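PDB 3GO6: ribokinase RBSK from Mycobacterium tuberculosis, which probably phosphorylates D-ribose at O-5, using ATP and magnesium, to give D-ribose 5-phosphate for nucleotide synthesis and the pentose phosphate pathway. Local coordinates for residues G26-D31 against A86-H91; G80-A85 against G107-A112; Q62-A67 against N95-D100; R101-P106 against A132-V137. All blocks are in the same frame, centred on the assembly; numbering follows the deposited sequence.

Contact 1 of 4, residues G26-D31 against A86-H91. With RIB (alpha-D-ribofuranose), chain C.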
loop_
_atom_site.group_PDB
_atom_site.type_symbol
_atom_site.label_atom_id
_atom_site.label_comp_id
_atom_site.label_asym_id
_atom_site.label_seq_id
_atom_site.Cartn_x
_atom_site.Cartn_y
_atom_site.Cartn_z
ATOM N N GLY A 26 3.114 8.307 -21.007
ATOM C CA GLY A 26 3.046 8.453 -19.553
ATOM C C GLY A 26 3.065 7.149 -18.803
ATOM O O GLY A 26 3.521 6.117 -19.333
ATOM N N SER A 27 2.574 7.195 -17.567
ATOM C CA SER A 27 2.795 6.122 -16.622
ATOM C C SER A 27 1.592 5.214 -16.428
ATOM O O SER A 27 0.440 5.609 -16.638
ATOM C CB SER A 27 3.166 6.722 -15.269
ATOM O OG SER A 27 2.166 7.657 -14.928
ATOM N N VAL A 28 1.882 3.988 -16.018
ATOM C CA VAL A 28 0.851 2.999 -15.714
ATOM C C VAL A 28 1.305 2.271 -14.449
ATOM O O VAL A 28 2.426 1.767 -14.380
ATOM C CB VAL A 28 0.557 2.039 -16.936
ATOM C CG1 VAL A 28 1.859 1.336 -17.464
ATOM C CG2 VAL A 28 -0.574 1.023 -16.607
ATOM N N ASN A 29 0.434 2.250 -13.434
ATOM C CA ASN A 29 0.774 1.752 -12.101
ATOM C C ASN A 29 -0.351 0.853 -11.653
ATOM O O ASN A 29 -1.495 1.082 -12.034
ATOM C CB ASN A 29 0.820 2.908 -11.062
ATOM C CG ASN A 29 1.844 3.974 -11.390
ATOM O OD1 ASN A 29 2.960 3.669 -11.793
ATOM N ND2 ASN A 29 1.460 5.251 -11.220
ATOM N N MET A 30 -0.055 -0.140 -10.823
ATOM C CA MET A 30 -1.123 -0.774 -10.031
ATOM C C MET A 30 -1.379 0.070 -8.761
ATOM O O MET A 30 -0.438 0.417 -8.056
ATOM C CB MET A 30 -0.742 -2.214 -9.670
ATOM C CG MET A 30 -1.875 -2.988 -8.994
ATOM S SD MET A 30 -3.224 -3.394 -10.123
ATOM C CE MET A 30 -2.407 -4.464 -11.335
ATOM N N ASP A 31 -2.651 0.396 -8.496
ATOM C CA ASP A 31 -3.045 1.294 -7.423
ATOM C C ASP A 31 -3.562 0.500 -6.245
ATOM O O ASP A 31 -4.418 -0.379 -6.408
ATOM C CB ASP A 31 -4.190 2.219 -7.877
ATOM C CG ASP A 31 -3.735 3.321 -8.825
ATOM O OD1 ASP A 31 -2.511 3.527 -8.971
ATOM O OD2 ASP A 31 -4.618 3.988 -9.429
ATOM N N ALA A 86 0.175 -7.838 -16.793
ATOM C CA ALA A 86 -0.907 -8.470 -17.579
ATOM C C ALA A 86 -2.262 -7.811 -17.280
ATOM O O ALA A 86 -3.040 -7.535 -18.177
ATOM C CB ALA A 86 -0.981 -9.981 -17.274
ATOM N N GLN A 87 -2.516 -7.563 -15.999
ATOM C CA GLN A 87 -3.725 -6.903 -15.532
ATOM C C GLN A 87 -3.787 -5.431 -15.991
ATOM O O GLN A 87 -4.854 -4.931 -16.373
ATOM C CB GLN A 87 -3.779 -7.044 -14.003
ATOM C CG GLN A 87 -5.065 -6.568 -13.350
ATOM C CD GLN A 87 -5.114 -6.833 -11.844
ATOM O OE1 GLN A 87 -4.298 -7.590 -11.301
ATOM N NE2 GLN A 87 -6.086 -6.208 -11.165
ATOM N N LEU A 88 -2.642 -4.749 -15.969
ATOM C CA LEU A 88 -2.552 -3.356 -16.418
ATOM C C LEU A 88 -2.835 -3.225 -17.919
ATOM O O LEU A 88 -3.588 -2.336 -18.348
ATOM C CB LEU A 88 -1.165 -2.759 -16.090
ATOM C CG LEU A 88 -0.822 -2.689 -14.601
ATOM C CD1 LEU A 88 0.620 -2.176 -14.449
ATOM C CD2 LEU A 88 -1.836 -1.762 -13.912
ATOM N N ARG A 89 -2.233 -4.104 -18.713
ATOM C CA ARG A 89 -2.476 -4.136 -20.158
ATOM C C ARG A 89 -3.942 -4.436 -20.488
ATOM O O ARG A 89 -4.525 -3.826 -21.373
ATOM C CB ARG A 89 -1.606 -5.219 -20.823
ATOM C CG ARG A 89 -0.139 -4.894 -20.957
ATOM C CD ARG A 89 0.672 -6.207 -21.230
ATOM N NE ARG A 89 2.120 -5.947 -21.331
ATOM C CZ ARG A 89 2.660 -5.370 -22.390
ATOM N NH1 ARG A 89 1.865 -5.020 -23.393
ATOM N NH2 ARG A 89 3.970 -5.141 -22.453
ATOM N N ALA A 90 -4.517 -5.411 -19.802
ATOM C CA ALA A 90 -5.896 -5.813 -20.069
ATOM C C ALA A 90 -6.859 -4.660 -19.731
ATOM O O ALA A 90 -7.853 -4.452 -20.428
ATOM C CB ALA A 90 -6.238 -7.052 -19.270
ATOM N N HIS A 91 -6.563 -3.913 -18.666
ATOM C CA HIS A 91 -7.377 -2.729 -18.291
ATOM C C HIS A 91 -7.432 -1.723 -19.448
ATOM O O HIS A 91 -8.520 -1.212 -19.792
ATOM C CB HIS A 91 -6.835 -2.070 -16.991
ATOM C CG HIS A 91 -7.439 -0.726 -16.674
ATOM N ND1 HIS A 91 -8.770 -0.556 -16.357
ATOM C CD2 HIS A 91 -6.877 0.505 -16.595
ATOM C CE1 HIS A 91 -9.006 0.724 -16.108
ATOM N NE2 HIS A 91 -7.871 1.387 -16.235
HETATM O O5 RIB C . -3.936 10.729 -10.457
HETATM C C5 RIB C . -4.060 9.472 -9.755
HETATM C C4 RIB C . -2.981 8.503 -10.273
HETATM O O4 RIB C . -1.697 8.973 -9.813
HETATM C C3 RIB C . -3.104 7.100 -9.706
HETATM O O3 RIB C . -3.778 6.160 -10.581
HETATM C C2 RIB C . -1.674 6.699 -9.392
HETATM O O2 RIB C . -1.270 5.540 -10.131
HETATM C C1 RIB C . -0.783 7.898 -9.682
HETATM O O1 RIB C . -0.081 7.760 -10.924
#
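With CG anti to the backbone N (chi1 -173°) and two further bends at chi2 and chi3, Met30 curls its methyl end onto the extended chain of Gln87. The two chains cross at about a right angle, and Met30 CE lies 3.6 Å from Gln87 CD. The amide it covers is held from outside, its OE1 bonded to Arg53. The same methyl also touches Leu88, CE to CD2 being 3.8 Å. This leucine branch also lies against the strand backbone, Leu88 CD2 being 3.4 Å from Asn29 O. Val28 CG2, likewise anti to its own N, meets Leu88 CB at 3.9 Å. Strand 29-31 and helix 86-91 cross almost perpendicularly, at 94°, as the lid sheet of the ribokinase fold meets a helix of the alpha/beta body. The alternation of strand residues sends Asn29 and Asp31 to the ribose instead of the helix. Asn29 ND2 gives a nearly straight bond of 3.0 Å to ribose O2, and also bonds Glu152. Asp31 takes one hydroxyl on each oxygen: ribose O2 donates to OD1 at 2.6 Å, while ribose O3 donates to OD2 at 2.6 Å.

Contact 2 of 4, residues G80-A85 against G107-A112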
loop_
_atom_site.group_PDB
_atom_site.type_symbol
_atom_site.label_atom_id
_atom_site.label_comp_id
_atom_site.label_asym_id
_atom_site.label_seq_id
_atom_site.Cartn_x
_atom_site.Cartn_y
_atom_site.Cartn_z
ATOM N N GLY A 80 6.256 -3.346 -16.496
ATOM C CA GLY A 80 7.274 -4.255 -15.954
ATOM C C GLY A 80 7.099 -5.636 -16.566
ATOM O O GLY A 80 6.135 -5.861 -17.317
ATOM N N ASP A 81 8.015 -6.558 -16.267
ATOM C CA ASP A 81 7.925 -7.904 -16.847
ATOM C C ASP A 81 7.348 -8.856 -15.797
ATOM O O ASP A 81 7.871 -9.939 -15.536
ATOM C CB ASP A 81 9.292 -8.351 -17.442
ATOM C CG ASP A 81 10.371 -8.583 -16.384
ATOM O OD1 ASP A 81 10.240 -8.073 -15.243
ATOM O OD2 ASP A 81 11.369 -9.294 -16.697
ATOM N N ASP A 82 6.248 -8.419 -15.185
ATOM C CA ASP A 82 5.693 -9.086 -14.009
ATOM C C ASP A 82 4.211 -9.416 -14.194
ATOM O O ASP A 82 3.599 -8.966 -15.167
ATOM C CB ASP A 82 5.938 -8.227 -12.751
ATOM C CG ASP A 82 5.312 -6.819 -12.824
ATOM O OD1 ASP A 82 4.650 -6.438 -13.822
ATOM O OD2 ASP A 82 5.496 -6.086 -11.838
ATOM N N PRO A 83 3.637 -10.247 -13.306
ATOM C CA PRO A 83 2.186 -10.506 -13.341
ATOM C C PRO A 83 1.286 -9.259 -13.352
ATOM O O PRO A 83 0.266 -9.236 -14.078
ATOM C CB PRO A 83 1.961 -11.348 -12.080
ATOM C CG PRO A 83 3.225 -12.116 -11.961
ATOM C CD PRO A 83 4.302 -11.085 -12.288
ATOM N N ALA A 84 1.640 -8.225 -12.578
ATOM C CA ALA A 84 0.850 -6.963 -12.585
ATOM C C ALA A 84 0.650 -6.444 -13.989
ATOM O O ALA A 84 -0.431 -5.960 -14.328
ATOM C CB ALA A 84 1.523 -5.882 -11.750
ATOM N N ALA A 85 1.693 -6.533 -14.816
ATOM C CA ALA A 85 1.636 -5.973 -16.160
ATOM C C ALA A 85 0.512 -6.569 -17.008
ATOM O O ALA A 85 -0.039 -5.887 -17.857
ATOM C CB ALA A 85 2.961 -6.148 -16.865
ATOM N N GLY A 107 11.814 -5.915 -14.478
ATOM C CA GLY A 107 11.480 -5.551 -13.100
ATOM C C GLY A 107 10.037 -5.080 -12.930
ATOM O O GLY A 107 9.210 -5.219 -13.834
ATOM N N PRO A 108 9.703 -4.585 -11.731
ATOM C CA PRO A 108 8.313 -4.335 -11.396
ATOM C C PRO A 108 7.640 -3.231 -12.211
ATOM O O PRO A 108 8.266 -2.214 -12.562
ATOM C CB PRO A 108 8.377 -3.940 -9.905
ATOM C CG PRO A 108 9.682 -4.514 -9.423
ATOM C CD PRO A 108 10.606 -4.357 -10.587
ATOM N N SER A 109 6.359 -3.439 -12.491
ATOM C CA SER A 109 5.490 -2.353 -12.951
ATOM C C SER A 109 5.383 -1.324 -11.815
ATOM O O SER A 109 5.601 -1.668 -10.650
ATOM C CB SER A 109 4.103 -2.924 -13.293
ATOM O OG SER A 109 4.184 -3.858 -14.366
ATOM N N GLY A 110 5.039 -0.076 -12.124
ATOM C CA GLY A 110 4.807 0.923 -11.057
ATOM C C GLY A 110 3.739 0.548 -10.034
ATOM O O GLY A 110 2.818 -0.216 -10.335
ATOM N N THR A 111 3.887 1.061 -8.809
ATOM C CA THR A 111 2.919 0.843 -7.729
ATOM C C THR A 111 2.549 2.211 -7.176
ATOM O O THR A 111 3.446 3.025 -6.922
ATOM C CB THR A 111 3.531 0.003 -6.549
ATOM O OG1 THR A 111 3.978 -1.280 -7.022
ATOM C CG2 THR A 111 2.484 -0.219 -5.410
ATOM N N ALA A 112 1.261 2.473 -6.981
ATOM C CA ALA A 112 0.881 3.711 -6.296
ATOM C C ALA A 112 -0.003 3.469 -5.087
ATOM O O ALA A 112 -0.810 2.534 -5.086
ATOM C CB ALA A 112 0.194 4.656 -7.252
#
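The carboxylate of Asp82 receives a donor over each face and one nearly in its plane. Ala85 N approaches OD1 from above one face, Ser109 N comes to OD2 over the opposite face, and Ser109 OG meets OD1 on the syn side, only 16° out of the plane. This is an N-cap. Asp82 precedes helix 83-94, and its OD1 accepts from Ala85 N at 3.1 Å, while Ser109, in the loop leading into lid strand 110-116, donates to both carboxylate oxygens. A chi1 of 59° sets CG between the backbone N and the carbonyl carbon and brings the carboxylate within range of Ala85 N in the first turn of the helix. Of the two bonds from Ser109, that from OG to Asp82 OD1 is 2.7 Å and that from N to Asp82 OD2 is 2.9 Å. The partly exposed Asp82 is therefore gripped by three donors, which would probably stabilise its negative charge. Ser109 OG also accepts from Gly80 N, and so ties the turn before the helix to its cap. In the assembly, Pro83 packs on Pro83 of the second subunit and Thr111 OG1 bonds Arg53 of that subunit, consistent with the lid-to-lid dimers of ribokinases. One residue before the cap, Asp81 N bonds Gly107 O at 3.0 Å, and Gly107 N returns a 2.8 Å bond to Asp81 OD1, coming from well above the carboxylate plane.

Contact 3 of 4, residues Q62-A67 against N95-D100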
loop_
_atom_site.group_PDB
_atom_site.type_symbol
_atom_site.label_atom_id
_atom_site.label_comp_id
_atom_site.label_asym_id
_atom_site.label_seq_id
_atom_site.Cartn_x
_atom_site.Cartn_y
_atom_site.Cartn_z
ATOM N N GLN A 62 -5.455 8.882 -17.872
ATOM C CA GLN A 62 -5.741 9.947 -18.840
ATOM C C GLN A 62 -6.110 9.381 -20.213
ATOM O O GLN A 62 -7.011 9.899 -20.877
ATOM C CB GLN A 62 -4.585 10.946 -18.920
ATOM C CG GLN A 62 -4.485 11.730 -17.606
ATOM C CD GLN A 62 -3.316 12.656 -17.512
ATOM O OE1 GLN A 62 -2.669 12.962 -18.496
ATOM N NE2 GLN A 62 -3.032 13.115 -16.287
ATOM N N ALA A 63 -5.449 8.295 -20.610
ATOM C CA ALA A 63 -5.771 7.609 -21.864
ATOM C C ALA A 63 -7.193 7.038 -21.820
ATOM O O ALA A 63 -7.961 7.187 -22.787
ATOM C CB ALA A 63 -4.719 6.493 -22.140
ATOM N N VAL A 64 -7.552 6.395 -20.712
ATOM C CA VAL A 64 -8.888 5.821 -20.523
ATOM C C VAL A 64 -9.989 6.901 -20.565
ATOM O O VAL A 64 -11.020 6.741 -21.233
ATOM C CB VAL A 64 -8.977 4.988 -19.230
ATOM C CG1 VAL A 64 -10.425 4.657 -18.896
ATOM C CG2 VAL A 64 -8.144 3.670 -19.369
ATOM N N ALA A 65 -9.749 8.012 -19.883
ATOM C CA ALA A 65 -10.699 9.133 -19.904
ATOM C C ALA A 65 -10.864 9.736 -21.305
ATOM O O ALA A 65 -11.996 10.023 -21.743
ATOM C CB ALA A 65 -10.287 10.212 -18.889
ATOM N N ALA A 66 -9.754 9.945 -22.010
ATOM C CA ALA A 66 -9.823 10.431 -23.393
ATOM C C ALA A 66 -10.612 9.476 -24.309
ATOM O O ALA A 66 -11.396 9.926 -25.151
ATOM C CB ALA A 66 -8.421 10.680 -23.949
ATOM N N ALA A 67 -10.399 8.167 -24.146
ATOM C CA ALA A 67 -11.130 7.149 -24.929
ATOM C C ALA A 67 -12.631 7.132 -24.611
ATOM O O ALA A 67 -13.466 7.126 -25.533
ATOM C CB ALA A 67 -10.516 5.765 -24.731
ATOM N N ASN A 95 -10.616 -0.814 -22.380
ATOM C CA ASN A 95 -11.095 0.564 -22.571
ATOM C C ASN A 95 -10.773 1.176 -23.932
ATOM O O ASN A 95 -10.844 2.402 -24.110
ATOM C CB ASN A 95 -10.571 1.450 -21.427
ATOM C CG ASN A 95 -11.304 1.191 -20.137
ATOM O OD1 ASN A 95 -12.450 1.612 -19.972
ATOM N ND2 ASN A 95 -10.669 0.473 -19.220
ATOM N N ALA A 96 -10.427 0.312 -24.890
ATOM C CA ALA A 96 -10.128 0.689 -26.290
ATOM C C ALA A 96 -8.898 1.582 -26.463
ATOM O O ALA A 96 -8.803 2.355 -27.430
ATOM C CB ALA A 96 -11.380 1.304 -26.996
ATOM N N VAL A 97 -7.932 1.455 -25.554
ATOM C CA VAL A 97 -6.692 2.214 -25.664
ATOM C C VAL A 97 -5.678 1.317 -26.359
ATOM O O VAL A 97 -5.413 0.196 -25.894
ATOM C CB VAL A 97 -6.150 2.639 -24.260
ATOM C CG1 VAL A 97 -4.794 3.292 -24.383
ATOM C CG2 VAL A 97 -7.156 3.578 -23.521
ATOM N N GLY A 98 -5.111 1.805 -27.455
ATOM C CA GLY A 98 -4.090 1.062 -28.197
ATOM C C GLY A 98 -2.775 0.969 -27.453
ATOM O O GLY A 98 -2.369 1.935 -26.790
ATOM N N LEU A 99 -2.106 -0.190 -27.580
ATOM C CA LEU A 99 -0.867 -0.483 -26.855
ATOM C C LEU A 99 0.343 -0.860 -27.731
ATOM O O LEU A 99 1.400 -1.277 -27.213
ATOM C CB LEU A 99 -1.125 -1.608 -25.843
ATOM C CG LEU A 99 -2.182 -1.365 -24.764
ATOM C CD1 LEU A 99 -2.374 -2.601 -23.882
ATOM C CD2 LEU A 99 -1.755 -0.162 -23.924
ATOM N N ASP A 100 0.233 -0.678 -29.042
ATOM C CA ASP A 100 1.321 -1.116 -29.917
ATOM C C ASP A 100 2.618 -0.339 -29.736
ATOM O O ASP A 100 3.667 -0.828 -30.112
ATOM C CB ASP A 100 0.891 -1.148 -31.381
ATOM C CG ASP A 100 -0.326 -2.048 -31.609
ATOM O OD1 ASP A 100 -0.482 -3.085 -30.905
ATOM O OD2 ASP A 100 -1.151 -1.696 -32.474
#
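The side-chain amide of Asn95 is gripped at both ends, OD1 by Arg68 NH2 and ND2 by the carbonyl of His91, and one flat face of it is laid over Val64. These two bonds fix its rotation. The methyl CG1 of Val64 sits almost directly above the amide carbon, 3.8 Å from Asn95 CG, and the second methyl covers the inner part of the side chain, with Val64 CG2 3.9 Å from Asn95 CB. A chi1 of -74° puts Asn95 CG beside its own backbone N, anti to the carbonyl carbon, and a chi2 of -75° then turns a face of the amide to Val64. Along the same helical face, one turn on, Ala67 CB comes within 3.4 Å of Asn95 O, so the short side chain lets the loop backbone lie close. Val97 touches the same helix with both its branches. Its CG1 lies 3.9 Å from Ala63 CB, and CG2 rests beside the helix backbone, 3.8 Å from Ala63 O. The valine also touches Phe75 of strand 72-76, to which the backbone of Gly98 is bonded at Val73 and Phe75, while Gln62 of the helix bonds Asp248, the predicted proton acceptor. The turn itself is a Schellman motif: Ala96 has positive phi as the C-prime residue, Val97 N bonds Leu92 O and Ala96 N bonds Arg93 O, ending helix 83-94 against helix 58-68 in the alpha/beta body of the PfkB fold.

Contact 4 of 4, residues R101-P106 against A132-V137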
loop_
_atom_site.group_PDB
_atom_site.type_symbol
_atom_site.label_atom_id
_atom_site.label_comp_id
_atom_site.label_asym_id
_atom_site.label_seq_id
_atom_site.Cartn_x
_atom_site.Cartn_y
_atom_site.Cartn_z
ATOM N N ARG A 101 2.553 0.850 -29.135
ATOM C CA ARG A 101 3.755 1.655 -28.896
ATOM C C ARG A 101 4.263 1.549 -27.442
ATOM O O ARG A 101 5.056 2.382 -26.987
ATOM C CB ARG A 101 3.505 3.126 -29.253
ATOM C CG ARG A 101 2.802 3.355 -30.591
ATOM C CD ARG A 101 2.049 4.683 -30.595
ATOM N NE ARG A 101 1.285 4.854 -31.837
ATOM C CZ ARG A 101 0.834 6.014 -32.317
ATOM N NH1 ARG A 101 1.058 7.156 -31.674
ATOM N NH2 ARG A 101 0.149 6.026 -33.466
ATOM N N THR A 102 3.812 0.535 -26.719
ATOM C CA THR A 102 4.272 0.333 -25.343
ATOM C C THR A 102 5.507 -0.566 -25.342
ATOM O O THR A 102 5.836 -1.201 -26.367
ATOM C CB THR A 102 3.172 -0.256 -24.455
ATOM O OG1 THR A 102 2.784 -1.542 -24.945
ATOM C CG2 THR A 102 1.937 0.662 -24.437
ATOM N N VAL A 103 6.202 -0.606 -24.208
ATOM C CA VAL A 103 7.349 -1.483 -24.058
ATOM C C VAL A 103 7.240 -2.288 -22.756
ATOM O O VAL A 103 6.485 -1.924 -21.843
ATOM C CB VAL A 103 8.697 -0.706 -24.087
ATOM C CG1 VAL A 103 8.945 -0.061 -25.443
ATOM C CG2 VAL A 103 8.738 0.356 -22.993
ATOM N N THR A 104 7.980 -3.398 -22.703
ATOM C CA THR A 104 8.186 -4.129 -21.464
ATOM C C THR A 104 9.615 -3.851 -21.016
ATOM O O THR A 104 10.549 -3.929 -21.812
ATOM C CB THR A 104 7.912 -5.621 -21.654
ATOM O OG1 THR A 104 6.529 -5.777 -21.963
ATOM C CG2 THR A 104 8.190 -6.419 -20.362
ATOM N N VAL A 105 9.769 -3.489 -19.742
ATOM C CA VAL A 105 11.070 -3.182 -19.150
ATOM C C VAL A 105 11.318 -4.201 -18.023
ATOM O O VAL A 105 10.361 -4.657 -17.398
ATOM C CB VAL A 105 11.080 -1.691 -18.673
ATOM C CG1 VAL A 105 12.103 -1.429 -17.607
ATOM C CG2 VAL A 105 11.330 -0.775 -19.890
ATOM N N PRO A 106 12.587 -4.617 -17.795
ATOM C CA PRO A 106 12.781 -5.566 -16.702
ATOM C C PRO A 106 12.325 -5.034 -15.324
ATOM O O PRO A 106 12.441 -3.842 -15.044
ATOM C CB PRO A 106 14.305 -5.797 -16.699
ATOM C CG PRO A 106 14.747 -5.446 -18.076
ATOM C CD PRO A 106 13.849 -4.322 -18.509
ATOM N N ALA A 132 9.844 4.689 -14.643
ATOM C CA ALA A 132 11.082 5.468 -14.531
ATOM C C ALA A 132 12.112 5.098 -15.606
ATOM O O ALA A 132 13.096 5.808 -15.799
ATOM C CB ALA A 132 11.705 5.291 -13.127
ATOM N N HIS A 133 11.875 4.002 -16.311
ATOM C CA HIS A 133 12.801 3.544 -17.349
ATOM C C HIS A 133 12.229 3.612 -18.757
ATOM O O HIS A 133 12.738 2.955 -19.654
ATOM C CB HIS A 133 13.285 2.129 -17.035
ATOM C CG HIS A 133 13.886 2.016 -15.672
ATOM N ND1 HIS A 133 15.111 2.569 -15.353
ATOM C CD2 HIS A 133 13.398 1.486 -14.527
ATOM C CE1 HIS A 133 15.367 2.345 -14.075
ATOM N NE2 HIS A 133 14.340 1.699 -13.548
ATOM N N LEU A 134 11.152 4.374 -18.935
ATOM C CA LEU A 134 10.621 4.632 -20.267
ATOM C C LEU A 134 11.542 5.578 -21.053
ATOM O O LEU A 134 11.715 6.739 -20.675
ATOM C CB LEU A 134 9.197 5.214 -20.207
ATOM C CG LEU A 134 8.556 5.476 -21.580
ATOM C CD1 LEU A 134 8.274 4.172 -22.317
ATOM C CD2 LEU A 134 7.280 6.325 -21.480
ATOM N N THR A 135 12.120 5.066 -22.142
ATOM C CA THR A 135 12.946 5.861 -23.049
ATOM C C THR A 135 12.101 6.198 -24.282
ATOM O O THR A 135 11.081 5.558 -24.519
ATOM C CB THR A 135 14.244 5.108 -23.495
ATOM O OG1 THR A 135 13.891 3.873 -24.126
ATOM C CG2 THR A 135 15.155 4.829 -22.315
ATOM N N PRO A 136 12.495 7.223 -25.053
ATOM C CA PRO A 136 11.636 7.629 -26.180
ATOM C C PRO A 136 11.380 6.519 -27.226
ATOM O O PRO A 136 12.320 5.993 -27.818
ATOM C CB PRO A 136 12.389 8.814 -26.790
ATOM C CG PRO A 136 13.311 9.299 -25.704
ATOM C CD PRO A 136 13.686 8.081 -24.921
ATOM N N VAL A 137 10.109 6.147 -27.406
ATOM C CA VAL A 137 9.707 5.125 -28.389
ATOM C C VAL A 137 9.534 5.850 -29.737
ATOM O O VAL A 137 8.785 6.835 -29.819
ATOM C CB VAL A 137 8.404 4.358 -27.945
ATOM C CG1 VAL A 137 7.927 3.364 -29.013
ATOM C CG2 VAL A 137 8.612 3.625 -26.598
#
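Val103 divides its two methyls between two partners. A chi1 of -65° places CG2 between the backbone N and the carbonyl carbon, and from there it meets Leu134 CD1 at 3.9 Å. The side chains of Val103 and Val137 slide past each other in opposite directions, with their nearest approach between Val103 CG1 and Val137 CG2, also 3.9 Å. In Leu134, CG stands anti to the backbone N and a bend at chi2 brings CD1 to the valine. Val137 has CG1 anti to N, and this branch lies 3.6 Å from Arg101 O, a carbonyl that is satisfied by Ser76 OG. The arginine's own chain leads off elsewhere, its guanidinium bonding the carbonyls of Ala140 and Ala142. At the far end Val105, with chi1 near 157°, sends CG1 to His133 CB at 3.8 Å; the two side chains cross at about a right angle. The two segments run roughly antiparallel, 155° apart end to end, yet their contact is made almost wholly by apolar side chains at a partly open surface. Strand 103-104 pairs in parallel with strand 78-79, the backbone of Val103 bonding Gly77 and Phe79 and that of Val105 bonding Phe79; Leu134 packs on Ala78 of strand 78-79, and Pro136 continues the loop onto Thr157 and Ala160 of helix 155-167.

Overall arrangement
Four contacts gather round helix 83-94 and the connection that follows it. Contacts 1 and 2 both use this helix and neighbouring strands of the lid sheet, 29-35 and 110-116; their centres are about 8 Å apart, and Met30 probably bonds Gly110 and Ala112 between them. Contact 3 closes the helix's far end, its centre about 19 Å from that of contact 2, and its loop runs directly into contact 4. Contact 4 touches contact 2 through Thr104 and Asp81, their centres about 12 Å apart. Along the chain contacts 1, 2 and 3 interleave, whereas contact 4 follows contacts 1 and 3 in series but interleaves with contact 2. One helix thereby links the ribose-binding lid to the alpha/beta body.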